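Thymocyte nuclear protein 1 (Leishmania major, PDB 2AR1) is of unknown function but has an EVE domain of the PUA clan, consistent with binding modified bases in nucleic acids, as some relatives do. Local coordinates at residues F31-D34 against D35-K38. Sequence-based numbering, arbitrary orientation.
Sequences FSID and DLAK
D35 reaches back from the first turn of helix 33-39 to F31 and S32, and its side chain can be followed atom by atom. Its CB lies over one face of the F31 ring, 3.9 Å from the ring centroid and 27° off the normal, which meets the geometry of a CH-pi contact; the displacement is toward the rim, with CD1 of F31 3.6 Å from that CB. From there CG stands beside the backbone N of D35 (chi1 -68°), which brings the carboxylate back to the N-cap. OD2 then accepts from S32 N at 2.8 Å, through its anti lone pair and almost straight at 173°. The same oxygen receives a weak second bond from S32 OG at 3.3 Å. S32 OG in turn accepts, weakly, from D34 N at 3.1 Å. Along the backbone, L36 N donates to S32 O, A37 N to I33 O and K38 N to D34 O, the i to i+4 ladder of an alpha-helix. F31 CZ also approaches L36 CB at 4.1 Å, an apolar contact; both side chains also touch F67 of strand 64-69 and S42 of strand 41-43. D34 is engaged elsewhere, its OD1 in a salt bridge with R122 NE of strand 113-128. S32 and D35 form a capping box: the N-cap serine caps D34 N, and the aspartate three residues on bonds back to the N-cap N-H, here starting the helix that packs against the EVE-domain sheet.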
loop_
_atom_site.group_PDB
_atom_site.type_symbol
_atom_site.label_atom_id
_atom_site.label_comp_id
_atom_site.label_asym_id
_atom_site.label_seq_id
_atom_site.Cartn_x
_atom_site.Cartn_y
_atom_site.Cartn_z
ATOM N N PHE A 31 -4.536 -10.070 -4.366
ATOM C CA PHE A 31 -3.761 -10.122 -3.141
ATOM C C PHE A 31 -4.435 -9.258 -2.100
ATOM O O PHE A 31 -4.496 -8.028 -2.224
ATOM C CB PHE A 31 -2.338 -9.658 -3.446
ATOM C CG PHE A 31 -1.366 -9.782 -2.291
ATOM C CD1 PHE A 31 -0.671 -10.960 -2.084
ATOM C CD2 PHE A 31 -1.159 -8.741 -1.428
ATOM C CE1 PHE A 31 0.206 -11.101 -1.034
ATOM C CE2 PHE A 31 -0.227 -8.854 -0.392
ATOM C CZ PHE A 31 0.434 -10.050 -0.184
ATOM N N SER A 32 -5.000 -9.921 -1.089
ATOM C CA SER A 32 -5.733 -9.237 -0.051
ATOM C C SER A 32 -4.950 -9.133 1.234
ATOM O O SER A 32 -3.892 -9.733 1.408
ATOM C CB SER A 32 -7.032 -9.978 0.201
ATOM O OG SER A 32 -6.759 -11.189 0.896
ATOM N N ILE A 33 -5.527 -8.425 2.194
ATOM C CA ILE A 33 -4.913 -8.379 3.524
ATOM C C ILE A 33 -4.728 -9.814 4.123
ATOM O O ILE A 33 -3.788 -10.056 4.820
ATOM C CB ILE A 33 -5.748 -7.499 4.477
ATOM C CG1 ILE A 33 -5.033 -7.314 5.832
ATOM C CG2 ILE A 33 -7.150 -8.136 4.748
ATOM C CD1 ILE A 33 -3.632 -6.626 5.795
ATOM N N ASP A 34 -5.594 -10.752 3.764
ATOM C CA ASP A 34 -5.508 -12.134 4.290
ATOM C C ASP A 34 -4.357 -12.929 3.667
ATOM O O ASP A 34 -3.812 -13.825 4.290
ATOM C CB ASP A 34 -6.843 -12.790 4.016
ATOM C CG ASP A 34 -7.963 -12.128 4.779
ATOM O OD1 ASP A 34 -7.705 -11.721 5.952
ATOM O OD2 ASP A 34 -9.116 -12.037 4.256
ATOM N N ASP A 35 -4.038 -12.612 2.406
ATOM C CA ASP A 35 -2.829 -13.137 1.741
ATOM C C ASP A 35 -1.576 -12.650 2.468
ATOM O O ASP A 35 -0.657 -13.430 2.662
ATOM C CB ASP A 35 -2.780 -12.713 0.247
ATOM C CG ASP A 35 -3.863 -13.379 -0.536
ATOM O OD1 ASP A 35 -4.017 -14.632 -0.398
ATOM O OD2 ASP A 35 -4.639 -12.658 -1.168
ATOM N N LEU A 36 -1.511 -11.343 2.786
ATOM C CA LEU A 36 -0.332 -10.849 3.562
ATOM C C LEU A 36 -0.210 -11.520 4.919
ATOM O O LEU A 36 0.872 -11.954 5.344
ATOM C CB LEU A 36 -0.399 -9.321 3.712
ATOM C CG LEU A 36 0.740 -8.656 4.464
ATOM C CD1 LEU A 36 2.075 -9.084 3.826
ATOM C CD2 LEU A 36 0.572 -7.117 4.434
ATOM N N ALA A 37 -1.370 -11.620 5.587
ATOM C CA ALA A 37 -1.464 -12.281 6.887
ATOM C C ALA A 37 -0.919 -13.687 6.787
ATOM O O ALA A 37 -0.132 -14.113 7.644
ATOM C CB ALA A 37 -2.932 -12.252 7.409
ATOM N N LYS A 38 -1.312 -14.400 5.736
ATOM C CA LYS A 38 -0.912 -15.812 5.588
ATOM C C LYS A 38 0.581 -15.903 5.316
ATOM O O LYS A 38 1.251 -16.743 5.924
ATOM C CB LYS A 38 -1.687 -16.472 4.462
ATOM C CG LYS A 38 -1.929 -17.909 4.573
ATOM C CD LYS A 38 -2.867 -18.306 3.445
ATOM C CE LYS A 38 -2.581 -19.674 2.916
ATOM N NZ LYS A 38 -3.829 -20.196 2.258
#